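Long-range contacts in Alpha/beta hydrolase (Streptomyces albidoflavus, PDB 6KSU), which probably closes non-ribosomal peptides into macrolactams by heterochiral coupling, acting as a cyclase related to penicillin-binding proteins and beta-lactamases: residues N176-C180 against S250-A254; T45-L49 against V73-F79; P163-P167 against R466-R470. All coordinates share one frame; numbering follows the deposited sequence.

Interaction 1. Residues N176-C180 against S250-A254; sequences NTGYC and SLAAA
The methyl group of A254 settles onto helix 176-189 in the helical part of a penicillin-binding-protein/beta-lactamase fold, its CB 3.4 Å from N176 O. Three side chains of that helix surround the same methyl: N176 CB at 4.0 Å from A254 CB, Y179 CB at the same distance, and C180 SG slightly nearer. This one small group thus sits against residues one turn apart, consistent with the 5.2 Å between the CA atoms of Y179 and A254. The contact extends along the short helix 252-255 through A253, whose CB lies 3.7 Å from Y179 O. At the other edge, L251 CD2 meets N176 CB at 3.9 Å. The polar end of N176 serves another partner: OD1 accepts a hydrogen bond from K86 NZ, which also bonds A254 O, so K86 NZ ties both segments together. K86 and S83 match an SxxK pattern, and Y174 with N176 a (S/Y)xN pattern, consistent with the active site of this family. Behind this layer, Y152 OH bonds both S250 O and A253 N, holding the entry to helix 252-255. C180 keeps its sulfur beside its backbone N (chi1 -61°), a torsion that turns it to the other segment and leaves C180 SG 3.1 Å from S250 O.

Interaction 2. Residues T45-L49 against V73-F79; sequences TGAQL and VTPRTGF
The carboxamide of Q48 lies obliquely against F79, the two planes 44° apart and Q48 CD 3.3 Å from F79 CE2. At the ring's edge, T77 O lies in the plane, and G46 O lies near it. Q48 belongs to strand 46-53 of the antiparallel sheet of the beta-lactamase-like fold, and it reaches into a type I beta turn, T74 to T77. Its NE2 donates to two carbonyls there: T74 O at 2.8 Å from Q48 NE2, within the amide plane, and T77 O, equally near but 25° out of that plane. T74 O also accepts from T77 N, so the turn's own bond and the glutamine share one oxygen. On the other end of the amide, Q48 OE1 is bonded by T349 OG1 and A261 N. Bonds at both ends fix the carboxamide's rotation and satisfy its polar atoms within a buried site. V73 supplies the apolar flank. Its CG1, anti to the backbone N (chi1 165°), packs 3.8 Å from Q48 CG, while V73 CG2 rests 3.9 Å from G46 CA, where a glycine leaves room for it. A47 points away from the turn, and its side chain touches F35 and V39 of helix 23-41. The turn is braced from within, T74 N donating to T77 OG1 at 2.7 Å.

Interaction 3. Residues P163-P167 against R466-R470; sequences PALFP and RAMHR
L165 and H469 form the close part of this contact, where the loop after helix 153-160 lies against the last strand of an eight-stranded antiparallel barrel. The L165 carbonyl oxygen stands 3.2 Å above the imidazole plane, offset toward the rim, with H469 CG its nearest ring atom. H469 is turned with CG anti to the backbone N (chi1 -169°), which carries the ring under that carbonyl. The two side chains run past each other in opposite directions, and L165 CD1 lies 4.0 Å from H469 CB. One residue along, F166 presents an edge: its CE2 meets A467 CB at 3.8 Å, with the methyl in the ring plane. Between these two pairs, L165 CD2 lies 4.3 Å from A467 CB. The outer side is looser. A164 O passes H469 ND1 at 4.3 Å, and the alanine contributes little buried surface, while H469 itself keeps part of its surface exposed. Several backbone groups bond to neighbours: A467 N to S173 OG and A467 O to N398 ND2, and L165 is backbone hydrogen-bonded with G137. Thus the helical part of the beta-lactamase-like domain meets the C-terminal barrel between the two segments by apolar packing and a carbonyl on a ring face, with S173 OG to A467 N adding a hydrogen bond alongside. Although L165 O is 3.3 Å from H469 ND1, the angle is too poor for a hydrogen bond. An oxygen over the face would probably suit an electron-poor imidazole, so protonation of H469 may be mildly favoured.

Interactions 1 and 3 are neighbours without touching: their centres are 18 Å apart and their nearest atoms about 5 Å. D140 spans the gap, its OD1 bonded to N176 N and its OD2 in a salt bridge with R466 NE, while R466 also packs on Y174. The barrel's last strand therefore comes close to the probable active site marked by S83, K86 and Y174, which interaction 1 reaches through N176. Interaction 2 lies apart in the sheet region, its centre 25 Å from that of interaction 1 and with about 11 Å between nearest atoms. Interactions 2 and 3 fall on opposite sides of the chain's centre, 38 Å apart between their own centres.

Interaction 1. Residues N176-C180 against S250-A254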
# COMPACT_ATOMS: atom_id res chain seq x y z
N ASN A 176 0.22 4.48 7.54
CA ASN A 176 -0.15 5.62 6.71
C ASN A 176 0.42 6.90 7.29
O ASN A 176 0.86 7.79 6.55
CB ASN A 176 -1.68 5.72 6.61
CG ASN A 176 -2.29 4.59 5.80
OD1 ASN A 176 -1.85 4.33 4.68
ND2 ASN A 176 -3.27 3.90 6.36
N THR A 177 0.40 7.02 8.61
CA THR A 177 0.92 8.20 9.29
C THR A 177 2.41 8.37 9.03
O THR A 177 2.90 9.50 8.89
CB THR A 177 0.63 8.07 10.78
OG1 THR A 177 -0.76 7.79 10.96
CG2 THR A 177 1.01 9.36 11.52
N GLY A 178 3.15 7.27 8.97
CA GLY A 178 4.55 7.37 8.61
C GLY A 178 4.75 8.08 7.29
O GLY A 178 5.67 8.89 7.14
N TYR A 179 3.87 7.82 6.33
CA TYR A 179 4.05 8.49 5.05
C TYR A 179 3.52 9.91 5.08
O TYR A 179 4.06 10.78 4.40
CB TYR A 179 3.43 7.66 3.94
CG TYR A 179 4.45 6.73 3.31
CD1 TYR A 179 4.91 6.95 2.00
CD2 TYR A 179 4.98 5.66 4.02
CE1 TYR A 179 5.84 6.11 1.43
CE2 TYR A 179 5.93 4.81 3.45
CZ TYR A 179 6.35 5.05 2.15
OH TYR A 179 7.27 4.22 1.57
N CYS A 180 2.51 10.18 5.91
CA CYS A 180 2.08 11.56 6.08
C CYS A 180 3.20 12.40 6.68
O CYS A 180 3.36 13.57 6.33
CB CYS A 180 0.83 11.61 6.94
SG CYS A 180 -0.57 10.71 6.19
N SER A 250 -5.72 14.81 5.56
CA SER A 250 -4.37 14.52 6.04
C SER A 250 -3.79 13.23 5.49
O SER A 250 -2.58 13.03 5.58
CB SER A 250 -4.38 14.46 7.57
OG SER A 250 -5.43 13.63 8.01
N LEU A 251 -4.60 12.35 4.90
CA LEU A 251 -4.05 11.11 4.36
C LEU A 251 -3.34 11.29 3.02
O LEU A 251 -2.75 10.32 2.52
CB LEU A 251 -5.16 10.05 4.24
CG LEU A 251 -5.51 9.41 5.60
CD1 LEU A 251 -7.00 9.05 5.74
CD2 LEU A 251 -4.61 8.20 5.87
N ALA A 252 -3.32 12.51 2.48
CA ALA A 252 -2.96 12.75 1.08
C ALA A 252 -1.63 12.13 0.68
O ALA A 252 -1.56 11.42 -0.34
CB ALA A 252 -2.93 14.26 0.80
N ALA A 253 -0.55 12.40 1.43
CA ALA A 253 0.76 11.86 1.06
C ALA A 253 0.82 10.34 1.20
O ALA A 253 1.76 9.72 0.69
CB ALA A 253 1.87 12.50 1.91
N ALA A 254 -0.15 9.74 1.88
CA ALA A 254 -0.21 8.30 2.02
C ALA A 254 -1.22 7.63 1.08
O ALA A 254 -1.04 6.46 0.75
CB ALA A 254 -0.53 7.92 3.48

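Interaction 2. Residues T45-L49 against V73-F79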
# COMPACT_ATOMS: atom_id res chain seq x y z
N THR A 45 -17.38 -2.31 -12.42
CA THR A 45 -17.95 -1.16 -13.10
C THR A 45 -17.06 -0.67 -14.23
O THR A 45 -17.53 -0.45 -15.36
CB THR A 45 -18.22 -0.00 -12.13
OG1 THR A 45 -19.00 -0.47 -11.02
CG2 THR A 45 -19.02 1.09 -12.84
N GLY A 46 -15.77 -0.48 -13.96
CA GLY A 46 -14.81 -0.00 -14.94
C GLY A 46 -13.42 -0.33 -14.46
O GLY A 46 -13.17 -0.54 -13.27
N ALA A 47 -12.50 -0.41 -15.42
CA ALA A 47 -11.15 -0.83 -15.05
C ALA A 47 -10.18 -0.38 -16.11
O ALA A 47 -10.54 -0.14 -17.27
CB ALA A 47 -11.08 -2.36 -14.84
N GLN A 48 -8.92 -0.24 -15.69
CA GLN A 48 -7.81 -0.03 -16.61
C GLN A 48 -6.74 -1.04 -16.27
O GLN A 48 -6.50 -1.32 -15.09
CB GLN A 48 -7.21 1.38 -16.53
CG GLN A 48 -8.16 2.52 -16.79
CD GLN A 48 -7.58 3.85 -16.30
OE1 GLN A 48 -6.82 3.89 -15.34
NE2 GLN A 48 -7.92 4.94 -16.99
N LEU A 49 -6.13 -1.61 -17.31
CA LEU A 49 -4.96 -2.46 -17.17
C LEU A 49 -3.93 -1.97 -18.18
O LEU A 49 -4.23 -1.82 -19.37
CB LEU A 49 -5.30 -3.94 -17.40
CG LEU A 49 -4.13 -4.94 -17.42
CD1 LEU A 49 -3.58 -5.23 -15.99
CD2 LEU A 49 -4.54 -6.22 -18.11
N VAL A 73 -14.96 4.80 -19.15
CA VAL A 73 -13.55 4.82 -18.77
C VAL A 73 -12.71 4.97 -20.02
O VAL A 73 -12.85 4.19 -20.97
CB VAL A 73 -13.18 3.52 -18.04
CG1 VAL A 73 -11.68 3.39 -17.97
CG2 VAL A 73 -13.90 3.41 -16.66
N THR A 74 -11.80 5.94 -20.02
CA THR A 74 -10.79 6.04 -21.05
C THR A 74 -9.42 5.91 -20.41
O THR A 74 -9.31 5.90 -19.18
CB THR A 74 -10.92 7.38 -21.80
OG1 THR A 74 -10.42 8.44 -20.99
CG2 THR A 74 -12.38 7.66 -22.15
N PRO A 75 -8.36 5.76 -21.20
CA PRO A 75 -7.01 5.76 -20.60
C PRO A 75 -6.67 7.05 -19.88
O PRO A 75 -5.79 7.06 -19.02
CB PRO A 75 -6.09 5.51 -21.80
CG PRO A 75 -6.95 4.68 -22.73
CD PRO A 75 -8.32 5.29 -22.60
N ARG A 76 -7.38 8.14 -20.17
CA ARG A 76 -7.20 9.38 -19.44
C ARG A 76 -7.82 9.33 -18.05
O ARG A 76 -7.33 10.01 -17.13
CB ARG A 76 -7.80 10.55 -20.24
CG ARG A 76 -7.13 11.90 -19.92
CD ARG A 76 -7.94 13.13 -20.36
NE ARG A 76 -7.58 14.33 -19.59
CZ ARG A 76 -8.28 15.46 -19.58
NH1 ARG A 76 -9.39 15.58 -20.31
NH2 ARG A 76 -7.88 16.49 -18.84
N THR A 77 -8.91 8.58 -17.88
CA THR A 77 -9.64 8.52 -16.62
C THR A 77 -8.69 8.25 -15.45
O THR A 77 -7.87 7.32 -15.49
CB THR A 77 -10.72 7.43 -16.68
OG1 THR A 77 -11.47 7.54 -17.90
CG2 THR A 77 -11.68 7.56 -15.54
N GLY A 78 -8.80 9.07 -14.40
CA GLY A 78 -8.07 8.85 -13.18
C GLY A 78 -8.87 8.08 -12.14
O GLY A 78 -10.03 8.41 -11.85
N PHE A 79 -8.23 7.09 -11.54
CA PHE A 79 -8.72 6.25 -10.46
C PHE A 79 -7.96 6.55 -9.18
O PHE A 79 -6.77 6.89 -9.22
CB PHE A 79 -8.55 4.77 -10.81
CG PHE A 79 -9.45 4.27 -11.94
CD1 PHE A 79 -10.43 3.31 -11.67
CD2 PHE A 79 -9.29 4.71 -13.25
CE1 PHE A 79 -11.25 2.83 -12.66
CE2 PHE A 79 -10.11 4.25 -14.28
CZ PHE A 79 -11.10 3.31 -13.99

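Interaction 3. Residues P163-P167 against R466-R470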
# COMPACT_ATOMS: atom_id res chain seq x y z
N PRO A 163 2.23 7.97 21.53
CA PRO A 163 3.22 6.95 21.90
C PRO A 163 3.64 6.13 20.69
O PRO A 163 2.82 5.71 19.88
CB PRO A 163 2.49 6.10 22.94
CG PRO A 163 1.05 6.37 22.74
CD PRO A 163 0.95 7.78 22.23
N ALA A 164 4.95 5.92 20.56
CA ALA A 164 5.46 5.06 19.51
C ALA A 164 5.08 3.61 19.78
O ALA A 164 4.61 3.23 20.86
CB ALA A 164 6.98 5.19 19.41
N LEU A 165 5.30 2.77 18.76
CA LEU A 165 4.92 1.37 18.84
C LEU A 165 6.00 0.53 19.52
O LEU A 165 5.68 -0.45 20.20
CB LEU A 165 4.65 0.87 17.42
CG LEU A 165 3.51 -0.05 17.05
CD1 LEU A 165 2.31 0.18 17.93
CD2 LEU A 165 3.16 0.23 15.60
N PHE A 166 7.25 0.91 19.34
CA PHE A 166 8.49 0.29 19.80
C PHE A 166 9.59 1.22 19.30
O PHE A 166 9.27 2.18 18.58
CB PHE A 166 8.65 -1.13 19.27
CG PHE A 166 8.28 -1.29 17.83
CD1 PHE A 166 9.10 -0.77 16.83
CD2 PHE A 166 7.13 -1.97 17.46
CE1 PHE A 166 8.77 -0.91 15.50
CE2 PHE A 166 6.78 -2.12 16.12
CZ PHE A 166 7.59 -1.59 15.14
N PRO A 167 10.86 1.03 19.67
CA PRO A 167 11.89 1.97 19.20
C PRO A 167 12.15 1.82 17.72
O PRO A 167 12.02 0.72 17.15
CB PRO A 167 13.13 1.57 20.03
CG PRO A 167 12.53 0.89 21.25
CD PRO A 167 11.39 0.12 20.69
N ARG A 466 0.59 -5.17 10.21
CA ARG A 466 0.62 -4.22 11.31
C ARG A 466 1.16 -4.89 12.57
O ARG A 466 0.99 -6.10 12.77
CB ARG A 466 -0.77 -3.65 11.61
CG ARG A 466 -1.09 -2.39 10.81
CD ARG A 466 -1.57 -2.76 9.40
NE ARG A 466 -2.26 -1.65 8.74
CZ ARG A 466 -2.60 -1.66 7.45
NH1 ARG A 466 -2.31 -2.73 6.72
NH2 ARG A 466 -3.21 -0.60 6.90
N ALA A 467 1.85 -4.10 13.41
CA ALA A 467 2.24 -4.51 14.75
C ALA A 467 1.27 -3.92 15.76
O ALA A 467 0.66 -2.87 15.53
CB ALA A 467 3.67 -4.05 15.10
N MET A 468 1.11 -4.61 16.87
CA MET A 468 0.32 -4.10 17.99
C MET A 468 1.16 -4.25 19.24
O MET A 468 1.67 -5.34 19.51
CB MET A 468 -1.00 -4.85 18.10
CG MET A 468 -1.69 -5.00 16.75
SD MET A 468 -3.48 -5.11 16.72
CE MET A 468 -3.98 -3.93 17.95
N HIS A 469 1.28 -3.17 20.01
CA HIS A 469 2.15 -3.13 21.17
C HIS A 469 1.46 -3.70 22.42
O HIS A 469 0.42 -3.19 22.84
CB HIS A 469 2.59 -1.69 21.43
CG HIS A 469 3.69 -1.58 22.43
ND1 HIS A 469 4.00 -0.39 23.06
CD2 HIS A 469 4.56 -2.50 22.91
CE1 HIS A 469 5.02 -0.59 23.88
NE2 HIS A 469 5.38 -1.86 23.81
N ARG A 470 2.06 -4.72 23.03
CA ARG A 470 1.58 -5.20 24.34
C ARG A 470 1.68 -4.09 25.38
O ARG A 470 2.76 -3.56 25.64
CB ARG A 470 2.38 -6.41 24.79
CG ARG A 470 1.85 -7.11 26.02
CD ARG A 470 2.53 -8.45 26.19
NE ARG A 470 2.00 -9.25 27.29
CZ ARG A 470 2.61 -10.32 27.79
NH1 ARG A 470 3.78 -10.71 27.29
NH2 ARG A 470 2.06 -11.01 28.78